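Side-chain contacts in C-domain type II peptide synthetase (Streptomyces globisporus, PDB 4ZNM), which belongs to the condensation-domain family of nonribosomal peptide synthetases, as a type II protein with two mixed beta-sheets flanked by helices: residues T127-S130 and L134-L137; N122-T127 and V150-A155. All coordinates share one frame; numbering follows the deposited sequence. Where two conformers were deposited one is given.

Interaction 1 (T127-S130 and L134-L137); sequences TGLS and LPLL. With NA (sodium ion), chain C.
Ser130 and Pro135 are joined through a sodium ion; no hydrogen bond runs directly between 127-130 and 134-137. On the metal, Ser130 acts as a bidentate ligand: its carbonyl O lies 2.5 Å from the sodium, and its hydroxyl OG is also at 2.5 Å from the ion. OG sits between the backbone N and the carbonyl carbon (chi1 72°), which lets one residue present both oxygens; this hydroxyl was modelled in two conformers, however, so its bond is less certain. From the other side of the loop Pro135 O comes to 2.3 Å of the sodium, following a cis Leu134-Pro135 peptide bond. Glu133 O and a water 2.2 Å from the ion are the other ligands, and the same water accepts a weak hydrogen bond from Ser130 N.

Around the ion, leucine methyls lie against backbone carbonyls, and one apolar pair joins them. Leu129 does most of the touching: with CG anti to its N (chi1 176°), the fork of its side chain is carried across to the second segment. Leu129 CD1 settles 3.2 Å from Pro135 O, itself a metal ligand, and meets the proline ring at Pro135 CG (4.3 Å from CD1). Leu129 CD2, the other branch, lies 3.7 Å from Leu136 O. In return Leu136, whose CB leads away, brings its end back so that CD2 rests 3.5 Å from Ser130 O. Two carbonyl oxygens that bind sodium thus also have a leucine methyl against them.

Outside the pair, Arg138 NH1 bonds Gly128 O, and Leu136 has a backbone hydrogen bond with His156. The arrangement is a loop metal site, made largely of backbone carbonyls, in the connection from helix 110-125 to strand 137-143.

Interaction 2 (N122-T127 and V150-A155); sequences NEVEST and VLVLIA
Val124, near the end of helix 110-125, packs on Val152 and Ile154 of strand 148-156: a helix lying against a beta-sheet face, within a beta-alpha-beta crossover in which this helix links the neighbouring parallel strands 101-104 and 137-143. Val124 and Val152 meet tip to tip, CG1 against CG1 at 3.8 Å. The Val152 methyl CG1 is also 4.0 Å from Val124 CG2, so it lies within reach of both branches. Ile154 approaches differently, its side chain sliding past that of Val124 in the opposite direction. Val124 CG1, anti to its backbone N (chi1 168°), lies 4.0 Å from Ile154 CB. The far methyl of Ile154 runs on along the helix end, CD1 standing 3.9 Å from Val124 O and near Thr127.

Side chains alternate along the strand: Val152 and Ile154 point at the helix, whereas Leu151, Leu153 and Ala155 touch helix 162-180 on the other face of the sheet. Val140 of strand 137-143 adds to the surface beneath Val124.

Away from the strand, buried Glu125 forms salt bridges with Arg246 and Arg396, and exposed Glu123 one with Arg103. The last turn of the helix is tied off by side-chain hydroxyls. Ser126 OG donates to Glu123 O over 2.7 Å, tilted 18° from the carbonyl plane. Val124 O, the oxygen that Ile154 CD1 approaches, is gripped twice by Thr127. Thr127 N lies 2.9 Å from Val124 O, and Thr127 OG1 donates to the same Val124 O over 2.7 Å, in the carbonyl plane and on a lone pair, at a C=O...OG1 angle of 141°.

In the fold
Coming from the N terminus, the chain leaves helix 110-125 through 122-127 and passes at Thr127, which ends 122-127 and begins 127-130, straight into the loop. Interaction 1 then closes a short loop of three intervening residues, Glu133 among them, before strand 137-143 begins. The chain turns back along strand 148-156, where interaction 2 closes a wider loop of 22 residues; the small loop lies within this span, so the two nest and do not cross. They also touch: Leu129 CD2 and Leu137 CD1 both pack on Ile154 O. Together they tie the helix, the sodium-bearing loop and two adjacent antiparallel strands of the six-stranded sheet.

Interaction 1 (T127-S130 and L134-L137)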
loop_
_atom_site.group_PDB
_atom_site.type_symbol
_atom_site.label_atom_id
_atom_site.label_comp_id
_atom_site.label_asym_id
_atom_site.label_seq_id
_atom_site.Cartn_x
_atom_site.Cartn_y
_atom_site.Cartn_z
ATOM N N THR A 127 4.610 13.006 10.442
ATOM C CA THR A 127 4.158 13.011 11.823
ATOM C C THR A 127 3.730 11.607 12.248
ATOM O O THR A 127 3.528 10.730 11.411
ATOM C CB THR A 127 3.001 13.990 12.044
ATOM O OG1 THR A 127 1.819 13.526 11.369
ATOM C CG2 THR A 127 3.391 15.367 11.548
ATOM N N GLY A 128 3.629 11.388 13.558
ATOM C CA GLY A 128 3.320 10.067 14.099
ATOM C C GLY A 128 1.869 9.906 14.483
ATOM O O GLY A 128 1.137 10.881 14.652
ATOM N N LEU A 129 1.441 8.653 14.583
ATOM C CA LEU A 129 0.056 8.349 14.931
ATOM C C LEU A 129 0.050 6.976 15.616
ATOM O O LEU A 129 0.221 5.968 14.962
ATOM C CB LEU A 129 -0.808 8.368 13.673
ATOM C CG LEU A 129 -2.277 7.981 13.810
ATOM C CD1 LEU A 129 -2.949 8.866 14.813
ATOM C CD2 LEU A 129 -3.003 8.093 12.472
ATOM N N SER A 130 -0.121 6.970 16.928
ATOM C CA SER A 130 -0.061 5.751 17.731
ATOM C C SER A 130 -1.168 4.773 17.381
ATOM O O SER A 130 -2.235 5.178 16.900
ATOM C CB SER A 130 -0.161 6.106 19.206
ATOM O OG SER A 130 -1.480 6.508 19.512
ATOM N N LEU A 134 -6.574 5.948 20.783
ATOM C CA LEU A 134 -7.192 6.788 19.753
ATOM C C LEU A 134 -6.498 8.164 19.739
ATOM O O LEU A 134 -5.947 8.569 20.747
ATOM C CB LEU A 134 -8.689 6.912 20.016
ATOM C CG LEU A 134 -9.438 5.567 20.144
ATOM C CD1 LEU A 134 -10.928 5.741 20.195
ATOM C CD2 LEU A 134 -9.081 4.590 19.011
ATOM N N PRO A 135 -6.516 8.869 18.595
ATOM C CA PRO A 135 -7.213 8.446 17.374
ATOM C C PRO A 135 -6.381 7.492 16.517
ATOM O O PRO A 135 -5.170 7.427 16.645
ATOM C CB PRO A 135 -7.449 9.756 16.637
ATOM C CG PRO A 135 -6.249 10.592 16.987
ATOM C CD PRO A 135 -5.902 10.208 18.433
ATOM N N LEU A 136 -7.060 6.769 15.643
ATOM C CA LEU A 136 -6.424 5.981 14.612
ATOM C C LEU A 136 -6.592 6.622 13.229
ATOM O O LEU A 136 -6.115 6.081 12.224
ATOM C CB LEU A 136 -7.028 4.588 14.625
ATOM C CG LEU A 136 -6.763 3.803 15.922
ATOM C CD1 LEU A 136 -7.471 2.470 15.816
ATOM C CD2 LEU A 136 -5.283 3.624 16.137
ATOM N N LEU A 137 -7.294 7.764 13.178
ATOM C CA LEU A 137 -7.503 8.508 11.939
ATOM C C LEU A 137 -7.439 9.975 12.308
ATOM O O LEU A 137 -8.108 10.373 13.239
ATOM C CB LEU A 137 -8.859 8.184 11.305
ATOM C CG LEU A 137 -9.346 9.046 10.135
ATOM C CD1 LEU A 137 -8.553 8.767 8.841
ATOM C CD2 LEU A 137 -10.860 8.828 9.858
HETATM NA NA NA C . -3.473 6.969 18.113
HETATM O O HOH W 1 -2.515 8.983 18.412
#

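Interaction 2 (N122-T127 and V150-A155)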
loop_
_atom_site.group_PDB
_atom_site.type_symbol
_atom_site.label_atom_id
_atom_site.label_comp_id
_atom_site.label_asym_id
_atom_site.label_seq_id
_atom_site.Cartn_x
_atom_site.Cartn_y
_atom_site.Cartn_z
ATOM N N ASN A 122 3.242 15.603 2.567
ATOM C CA ASN A 122 4.504 15.063 3.043
ATOM C C ASN A 122 4.726 15.387 4.495
ATOM O O ASN A 122 5.254 14.566 5.249
ATOM C CB ASN A 122 5.670 15.626 2.240
ATOM C CG ASN A 122 6.060 14.732 1.100
ATOM O OD1 ASN A 122 5.256 13.929 0.629
ATOM N ND2 ASN A 122 7.290 14.857 0.651
ATOM N N GLU A 123 4.336 16.596 4.883
ATOM C CA GLU A 123 4.514 17.016 6.267
ATOM C C GLU A 123 3.661 16.135 7.162
ATOM O O GLU A 123 4.124 15.659 8.191
ATOM C CB GLU A 123 4.138 18.495 6.465
ATOM C CG GLU A 123 4.350 18.930 7.908
ATOM C CD GLU A 123 3.737 20.270 8.216
ATOM O OE1 GLU A 123 3.574 21.077 7.277
ATOM O OE2 GLU A 123 3.423 20.515 9.401
ATOM N N VAL A 124 2.414 15.896 6.778
ATOM C CA VAL A 124 1.548 15.045 7.599
ATOM C C VAL A 124 2.162 13.645 7.691
ATOM O O VAL A 124 2.225 13.080 8.761
ATOM C CB VAL A 124 0.109 14.992 7.050
ATOM C CG1 VAL A 124 -0.697 13.877 7.720
ATOM C CG2 VAL A 124 -0.553 16.338 7.245
ATOM N N GLU A 125 2.693 13.125 6.587
ATOM C CA GLU A 125 3.321 11.796 6.594
ATOM C C GLU A 125 4.529 11.720 7.516
ATOM O O GLU A 125 4.877 10.648 7.985
ATOM C CB GLU A 125 3.756 11.386 5.174
ATOM C CG GLU A 125 4.221 9.960 5.073
ATOM C CD GLU A 125 4.804 9.604 3.694
ATOM O OE1 GLU A 125 5.424 8.501 3.576
ATOM O OE2 GLU A 125 4.651 10.420 2.753
ATOM N N SER A 126 5.209 12.839 7.745
ATOM C CA SER A 126 6.321 12.815 8.686
ATOM C C SER A 126 5.897 12.880 10.154
ATOM O O SER A 126 6.748 12.769 11.019
ATOM C CB SER A 126 7.292 13.952 8.420
ATOM O OG SER A 126 6.701 15.173 8.838
ATOM N N THR A 127 4.610 13.006 10.442
ATOM C CA THR A 127 4.158 13.011 11.823
ATOM C C THR A 127 3.730 11.607 12.248
ATOM O O THR A 127 3.528 10.730 11.411
ATOM C CB THR A 127 3.001 13.990 12.044
ATOM O OG1 THR A 127 1.819 13.526 11.369
ATOM C CG2 THR A 127 3.391 15.367 11.548
ATOM N N VAL A 150 -7.106 21.223 -0.019
ATOM C CA VAL A 150 -6.554 19.881 -0.017
ATOM C C VAL A 150 -6.873 19.222 1.337
ATOM O O VAL A 150 -6.558 19.779 2.376
ATOM C CB VAL A 150 -5.031 19.913 -0.258
ATOM C CG1 VAL A 150 -4.426 18.481 -0.150
ATOM C CG2 VAL A 150 -4.744 20.493 -1.597
ATOM N N LEU A 151 -7.513 18.058 1.310
ATOM C CA LEU A 151 -7.818 17.326 2.520
ATOM C C LEU A 151 -6.834 16.167 2.656
ATOM O O LEU A 151 -6.763 15.320 1.750
ATOM C CB LEU A 151 -9.238 16.787 2.474
ATOM C CG LEU A 151 -9.604 15.946 3.709
ATOM C CD1 LEU A 151 -9.473 16.718 5.036
ATOM C CD2 LEU A 151 -10.975 15.340 3.547
ATOM N N VAL A 152 -6.084 16.136 3.755
ATOM C CA VAL A 152 -5.155 15.032 4.027
ATOM C C VAL A 152 -5.675 14.154 5.150
ATOM O O VAL A 152 -5.959 14.619 6.242
ATOM C CB VAL A 152 -3.752 15.512 4.406
ATOM C CG1 VAL A 152 -2.805 14.319 4.637
ATOM C CG2 VAL A 152 -3.199 16.448 3.332
ATOM N N LEU A 153 -5.801 12.870 4.859
ATOM C CA LEU A 153 -6.103 11.902 5.886
ATOM C C LEU A 153 -4.902 11.013 6.210
ATOM O O LEU A 153 -4.108 10.615 5.333
ATOM C CB LEU A 153 -7.280 11.045 5.451
ATOM C CG LEU A 153 -8.540 11.802 5.024
ATOM C CD1 LEU A 153 -9.639 10.766 4.683
ATOM C CD2 LEU A 153 -8.987 12.773 6.123
ATOM N N ILE A 154 -4.792 10.682 7.480
ATOM C CA ILE A 154 -3.778 9.756 7.935
ATOM C C ILE A 154 -4.398 8.766 8.889
ATOM O O ILE A 154 -5.187 9.118 9.753
ATOM C CB ILE A 154 -2.621 10.489 8.582
ATOM C CG1 ILE A 154 -1.564 9.484 9.030
ATOM C CG2 ILE A 154 -3.116 11.348 9.704
ATOM C CD1 ILE A 154 -0.294 10.153 9.505
ATOM N N ALA A 155 -4.038 7.508 8.694
ATOM C CA ALA A 155 -4.598 6.424 9.474
ATOM C C ALA A 155 -3.521 5.404 9.751
ATOM O O ALA A 155 -2.622 5.192 8.931
ATOM C CB ALA A 155 -5.738 5.776 8.717
#